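Local structure of KaiC-like domain-containing protein (Pyrococcus horikoshii, 3BS4) at residues D49-M54 against E137-Y142; H126-M131 against K178-G183. The protein is of unknown function but carries a KaiC-like domain, probably of the RecA-type alpha/beta fold, and was crystallised with an unidentified peptide bound. All coordinates share one frame; numbering follows the deposited sequence.

Contact 1 pairs two neighbouring parallel strands at the start of 51-56 and 141-146; contact 2 holds helix 115-132 against the loop that leads into strand 184-190, the next strand of the same sheet. Their centres lie about 10 Å apart, and they meet through packing: Leu141 CD1 is 3.4 Å from Trp130 CZ3, Leu51 CD1 is 3.8 Å from Trp130 CG, and Leu141 CD2 is 3.8 Å from Lys127 CE. Both contacts border the bound peptide. Leu141 packs on one of its aromatic side chains, His126 meets an aromatic ring of it, and Lys127 NZ and the Gly183 backbone hydrogen-bond to it.

Contact 1 of 2, residues D49-M54 against E137-Y142; sequences DNLVGM and EGRELY
Asp49 ends helix 34-47 as the C' residue of a Schellman motif and meets Arg139 through three bonds, two of them weak. Its OD2 forms a salt bridge with Arg139 NH2 at 2.9 Å, met on the syn side but from out of the carboxylate plane, the carboxylate and guanidinium planes being 80° apart; Arg139 NE adds the weak bonds to OD2 and to Asp49 O. Arg83 pairs with the other carboxylate oxygen. A methionine in place of Arg139 would probably leave Asp49 OD2 without its charged mate and Asp49 O without the NE bond. Next, Asn50 OD1 accepts a hydrogen bond from Glu140 N at 3.1 Å, while its amide, turned 82° from the Tyr142 ring, brings CG to 3.8 Å from CE2 at the ring's edge. The tyrosine hydroxyl itself reaches Lys45 and a water. Parallel pairing begins at Leu51: its N bonds to Glu140 O at 2.9 Å and its O accepts a bond from Tyr142 N. With CG opposite the carbonyl carbon (chi1 -59°), the Leu51 side chain sets CD2 3.7 Å from Arg139 CD, and its CB touches Leu141 CD1. Val52 turns to the Tyr142 face of the sheet, its CA donating a CA-H...O contact to Tyr142 O, which also accepts a bond from Gly53 N at 2.9 Å. Leu42 and Leu46 of helix 34-47 cover Val52, Trp130 of helix 115-132 covers Leu51 and Leu141 on the other face, and strands 84-87 and 184-190 flank the pair.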
loop_
_atom_site.group_PDB
_atom_site.type_symbol
_atom_site.label_atom_id
_atom_site.label_comp_id
_atom_site.label_asym_id
_atom_site.label_seq_id
_atom_site.Cartn_x
_atom_site.Cartn_y
_atom_site.Cartn_z
ATOM N N ASP A 49 6.464 -15.042 -4.659
ATOM C CA ASP A 49 7.210 -14.704 -5.883
ATOM C C ASP A 49 6.468 -13.783 -6.856
ATOM O O ASP A 49 6.553 -13.948 -8.066
ATOM C CB ASP A 49 7.693 -15.981 -6.606
ATOM C CG ASP A 49 8.830 -15.715 -7.583
ATOM O OD1 ASP A 49 9.794 -15.010 -7.214
ATOM O OD2 ASP A 49 8.771 -16.232 -8.721
ATOM N N ASN A 50 5.722 -12.818 -6.325
ATOM C CA ASN A 50 5.095 -11.805 -7.169
ATOM C C ASN A 50 5.987 -10.586 -7.256
ATOM O O ASN A 50 6.989 -10.511 -6.556
ATOM C CB ASN A 50 3.724 -11.436 -6.588
ATOM C CG ASN A 50 2.748 -12.572 -6.712
ATOM O OD1 ASN A 50 2.352 -12.930 -7.814
ATOM N ND2 ASN A 50 2.373 -13.170 -5.580
ATOM N N LEU A 51 5.631 -9.644 -8.125
ATOM C CA LEU A 51 6.362 -8.386 -8.203
ATOM C C LEU A 51 5.682 -7.365 -7.303
ATOM O O LEU A 51 4.461 -7.309 -7.270
ATOM C CB LEU A 51 6.387 -7.876 -9.632
ATOM C CG LEU A 51 7.026 -8.831 -10.655
ATOM C CD1 LEU A 51 6.967 -8.179 -12.016
ATOM C CD2 LEU A 51 8.450 -9.225 -10.277
ATOM N N VAL A 52 6.473 -6.588 -6.574
ATOM C CA VAL A 52 5.902 -5.631 -5.629
ATOM C C VAL A 52 6.622 -4.314 -5.787
ATOM O O VAL A 52 7.850 -4.284 -5.824
ATOM C CB VAL A 52 6.032 -6.160 -4.191
ATOM C CG1 VAL A 52 5.610 -5.091 -3.168
ATOM C CG2 VAL A 52 5.194 -7.444 -4.017
ATOM N N GLY A 53 5.856 -3.232 -5.893
ATOM C CA GLY A 53 6.426 -1.892 -5.857
ATOM C C GLY A 53 5.910 -1.253 -4.582
ATOM O O GLY A 53 4.723 -1.388 -4.279
ATOM N N MET A 54 6.795 -0.602 -3.832
ATOM C CA MET A 54 6.401 0.090 -2.598
ATOM C C MET A 54 6.696 1.578 -2.721
ATOM O O MET A 54 7.815 1.967 -3.078
ATOM C CB MET A 54 7.187 -0.469 -1.408
ATOM C CG MET A 54 6.779 0.112 -0.063
ATOM S SD MET A 54 7.911 -0.457 1.235
ATOM C CE MET A 54 8.028 -2.207 0.734
ATOM N N GLU A 137 5.802 -12.259 -16.588
ATOM C CA GLU A 137 5.274 -13.562 -16.979
ATOM C C GLU A 137 5.049 -14.483 -15.787
ATOM O O GLU A 137 5.976 -14.779 -15.051
ATOM C CB GLU A 137 6.221 -14.209 -17.990
ATOM C CG GLU A 137 6.051 -15.721 -18.141
ATOM C CD GLU A 137 4.727 -16.105 -18.771
ATOM O OE1 GLU A 137 4.315 -15.441 -19.753
ATOM O OE2 GLU A 137 4.102 -17.080 -18.281
ATOM N N GLY A 138 3.797 -14.910 -15.604
ATOM C CA GLY A 138 3.426 -15.840 -14.535
ATOM C C GLY A 138 3.365 -15.212 -13.151
ATOM O O GLY A 138 3.210 -15.916 -12.153
ATOM N N ARG A 139 3.487 -13.885 -13.101
ATOM C CA ARG A 139 3.461 -13.143 -11.839
ATOM C C ARG A 139 2.351 -12.119 -11.832
ATOM O O ARG A 139 1.844 -11.718 -12.883
ATOM C CB ARG A 139 4.793 -12.434 -11.585
ATOM C CG ARG A 139 5.883 -13.386 -11.223
ATOM C CD ARG A 139 7.169 -12.685 -10.850
ATOM N NE ARG A 139 8.186 -13.689 -10.569
ATOM C CZ ARG A 139 8.965 -14.235 -11.498
ATOM N NH1 ARG A 139 8.880 -13.828 -12.760
ATOM N NH2 ARG A 139 9.844 -15.182 -11.156
ATOM N N GLU A 140 1.941 -11.743 -10.623
ATOM C CA GLU A 140 1.099 -10.573 -10.432
ATOM C C GLU A 140 1.953 -9.412 -9.925
ATOM O O GLU A 140 2.966 -9.624 -9.259
ATOM C CB GLU A 140 -0.038 -10.877 -9.454
ATOM C CG GLU A 140 -1.130 -11.764 -10.035
ATOM C CD GLU A 140 -1.864 -11.137 -11.208
ATOM O OE1 GLU A 140 -1.954 -9.887 -11.298
ATOM O OE2 GLU A 140 -2.372 -11.907 -12.058
ATOM N N LEU A 141 1.535 -8.191 -10.272
ATOM C CA LEU A 141 2.171 -6.970 -9.778
ATOM C C LEU A 141 1.280 -6.328 -8.726
ATOM O O LEU A 141 0.078 -6.131 -8.944
ATOM C CB LEU A 141 2.424 -5.970 -10.912
ATOM C CG LEU A 141 2.981 -4.590 -10.537
ATOM C CD1 LEU A 141 4.363 -4.673 -9.874
ATOM C CD2 LEU A 141 3.010 -3.671 -11.768
ATOM N N TYR A 142 1.882 -6.021 -7.588
ATOM C CA TYR A 142 1.158 -5.343 -6.514
ATOM C C TYR A 142 1.884 -4.066 -6.173
ATOM O O TYR A 142 3.105 -4.030 -6.235
ATOM C CB TYR A 142 1.112 -6.218 -5.267
ATOM C CG TYR A 142 0.302 -7.463 -5.468
ATOM C CD1 TYR A 142 -1.084 -7.439 -5.328
ATOM C CD2 TYR A 142 0.917 -8.675 -5.814
ATOM C CE1 TYR A 142 -1.849 -8.604 -5.520
ATOM C CE2 TYR A 142 0.164 -9.823 -6.015
ATOM C CZ TYR A 142 -1.206 -9.788 -5.862
ATOM O OH TYR A 142 -1.950 -10.939 -6.038
HETATM O O HOH W 1 -0.957 -13.253 -6.854
#

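Contact 2 of 2, residues H126-M131 against K178-G183; sequences HKKVWM and KKYPRG
Lys127 and Tyr180 make a CH-pi contact that joins helix 115-132 to the loop before strand 184-190, within the helix-flanked sheet of the alpha/beta fold. The lysine's CB sits over one face of the Tyr180 ring, 4.1 Å from its centroid and 20° off the normal. Its CG stands opposite the carbonyl carbon (chi1 -72°), and the chain then runs extended, taking CD to 3.6 Å from Tyr180 CB. CE continues past the ring toward Pro181 O, and NZ donates to that oxygen at 2.9 Å from a position tilted 21° from the carbonyl plane. The same ammonium also binds Ala176 O and the backbone of the bound peptide, so three hydrogen bonds grip the buried end of the chain. One turn further along the helix, Met131 CB lies near the ring's plane, 4.1 Å from Tyr180 CE1. Bends at chi2 and chi3 bring its CE to 3.6 Å from Pro181 CD, and Phe136 packs on both of these residues. At the outer end of the ring, Lys128 CB approaches Tyr180 OH at 3.7 Å, and a single water bridges the two polar tips, 2.8 Å from both Lys128 NZ and Tyr180 OH.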
loop_
_atom_site.group_PDB
_atom_site.type_symbol
_atom_site.label_atom_id
_atom_site.label_comp_id
_atom_site.label_asym_id
_atom_site.label_seq_id
_atom_site.Cartn_x
_atom_site.Cartn_y
_atom_site.Cartn_z
ATOM N N HIS A 126 11.016 1.221 -13.358
ATOM C CA HIS A 126 10.915 -0.115 -12.726
ATOM C C HIS A 126 10.297 -1.102 -13.677
ATOM O O HIS A 126 10.712 -2.264 -13.752
ATOM C CB HIS A 126 9.934 -0.164 -11.544
ATOM C CG HIS A 126 10.172 0.825 -10.463
ATOM N ND1 HIS A 126 11.389 1.425 -10.237
ATOM C CD2 HIS A 126 9.335 1.289 -9.505
ATOM C CE1 HIS A 126 11.285 2.232 -9.193
ATOM N NE2 HIS A 126 10.051 2.165 -8.731
ATOM N N LYS A 127 9.227 -0.676 -14.342
ATOM C CA LYS A 127 8.464 -1.596 -15.167
ATOM C C LYS A 127 9.264 -1.952 -16.415
ATOM O O LYS A 127 9.113 -3.041 -16.949
ATOM C CB LYS A 127 7.119 -0.991 -15.570
ATOM C CG LYS A 127 6.141 -0.911 -14.408
ATOM C CD LYS A 127 4.729 -0.695 -14.912
ATOM C CE LYS A 127 3.732 -0.516 -13.749
ATOM N NZ LYS A 127 2.376 -0.244 -14.308
ATOM N N LYS A 128 10.107 -1.029 -16.880
ATOM C CA LYS A 128 10.976 -1.339 -18.043
ATOM C C LYS A 128 11.966 -2.440 -17.672
ATOM O O LYS A 128 12.241 -3.338 -18.485
ATOM C CB LYS A 128 11.706 -0.087 -18.537
ATOM C CG LYS A 128 12.455 -0.242 -19.870
ATOM C CD LYS A 128 13.112 1.090 -20.276
ATOM C CE LYS A 128 13.659 1.049 -21.701
ATOM N NZ LYS A 128 12.615 0.564 -22.657
ATOM N N VAL A 129 12.506 -2.378 -16.456
ATOM C CA VAL A 129 13.406 -3.439 -15.983
ATOM C C VAL A 129 12.653 -4.774 -15.923
ATOM O O VAL A 129 13.129 -5.795 -16.438
ATOM C CB VAL A 129 14.066 -3.122 -14.611
ATOM C CG1 VAL A 129 14.949 -4.268 -14.150
ATOM C CG2 VAL A 129 14.872 -1.824 -14.678
ATOM N N TRP A 130 11.485 -4.780 -15.280
ATOM C CA TRP A 130 10.707 -6.010 -15.182
ATOM C C TRP A 130 10.379 -6.570 -16.546
ATOM O O TRP A 130 10.436 -7.795 -16.753
ATOM C CB TRP A 130 9.408 -5.765 -14.411
ATOM C CG TRP A 130 9.615 -5.631 -12.924
ATOM C CD1 TRP A 130 10.530 -6.290 -12.163
ATOM C CD2 TRP A 130 8.840 -4.834 -12.018
ATOM N NE1 TRP A 130 10.390 -5.943 -10.836
ATOM C CE2 TRP A 130 9.357 -5.049 -10.720
ATOM C CE3 TRP A 130 7.762 -3.955 -12.180
ATOM C CZ2 TRP A 130 8.839 -4.412 -9.589
ATOM C CZ3 TRP A 130 7.251 -3.318 -11.053
ATOM C CH2 TRP A 130 7.786 -3.555 -9.778
ATOM N N MET A 131 10.007 -5.693 -17.477
ATOM C CA MET A 131 9.629 -6.160 -18.818
ATOM C C MET A 131 10.861 -6.711 -19.564
ATOM O O MET A 131 10.787 -7.780 -20.201
ATOM C CB MET A 131 8.933 -5.063 -19.641
ATOM C CG MET A 131 8.390 -5.572 -20.991
ATOM S SD MET A 131 7.104 -6.871 -20.917
ATOM C CE MET A 131 5.828 -5.899 -20.143
ATOM N N LYS A 178 -0.058 2.720 -19.286
ATOM C CA LYS A 178 -0.742 2.373 -20.529
ATOM C C LYS A 178 0.053 1.432 -21.430
ATOM O O LYS A 178 -0.530 0.738 -22.259
ATOM C CB LYS A 178 -1.173 3.642 -21.280
ATOM C CG LYS A 178 -2.114 4.538 -20.475
ATOM C CD LYS A 178 -3.561 4.018 -20.472
ATOM C CE LYS A 178 -4.198 4.198 -19.096
ATOM N NZ LYS A 178 -5.676 4.467 -19.144
ATOM N N LYS A 179 1.375 1.401 -21.264
ATOM C CA LYS A 179 2.250 0.600 -22.124
ATOM C C LYS A 179 2.866 -0.619 -21.409
ATOM O O LYS A 179 3.628 -1.370 -22.009
ATOM C CB LYS A 179 3.348 1.485 -22.743
ATOM C CG LYS A 179 2.853 2.501 -23.814
ATOM C CD LYS A 179 1.939 3.581 -23.216
ATOM C CE LYS A 179 1.864 4.877 -24.031
ATOM N NZ LYS A 179 1.051 5.914 -23.289
ATOM N N TYR A 180 2.516 -0.805 -20.133
ATOM C CA TYR A 180 2.984 -1.938 -19.324
ATOM C C TYR A 180 1.813 -2.494 -18.527
ATOM O O TYR A 180 0.826 -1.780 -18.349
ATOM C CB TYR A 180 4.034 -1.467 -18.317
ATOM C CG TYR A 180 5.275 -0.915 -18.945
ATOM C CD1 TYR A 180 6.303 -1.772 -19.338
ATOM C CD2 TYR A 180 5.432 0.455 -19.155
ATOM C CE1 TYR A 180 7.454 -1.287 -19.934
ATOM C CE2 TYR A 180 6.589 0.954 -19.752
ATOM C CZ TYR A 180 7.598 0.067 -20.135
ATOM O OH TYR A 180 8.758 0.526 -20.714
ATOM N N PRO A 181 1.938 -3.740 -18.010
ATOM C CA PRO A 181 0.904 -4.303 -17.153
ATOM C C PRO A 181 0.640 -3.396 -15.958
ATOM O O PRO A 181 1.556 -2.749 -15.455
ATOM C CB PRO A 181 1.516 -5.620 -16.685
ATOM C CG PRO A 181 2.430 -5.999 -17.820
ATOM C CD PRO A 181 3.042 -4.701 -18.203
ATOM N N ARG A 182 -0.619 -3.336 -15.548
ATOM C CA ARG A 182 -1.012 -2.548 -14.389
ATOM C C ARG A 182 -1.013 -3.438 -13.146
ATOM O O ARG A 182 -1.031 -4.678 -13.234
ATOM C CB ARG A 182 -2.398 -1.922 -14.612
ATOM C CG ARG A 182 -2.395 -0.611 -15.426
ATOM C CD ARG A 182 -3.823 -0.032 -15.524
ATOM N NE ARG A 182 -3.915 1.328 -16.076
ATOM C CZ ARG A 182 -4.034 2.439 -15.343
ATOM N NH1 ARG A 182 -4.051 2.376 -14.011
ATOM N NH2 ARG A 182 -4.128 3.631 -15.936
ATOM N N GLY A 183 -0.994 -2.813 -11.981
ATOM C CA GLY A 183 -0.975 -3.587 -10.743
ATOM C C GLY A 183 -2.276 -3.535 -9.967
ATOM O O GLY A 183 -3.245 -2.872 -10.374
HETATM O O HOH W 2 10.235 -0.971 -22.595
#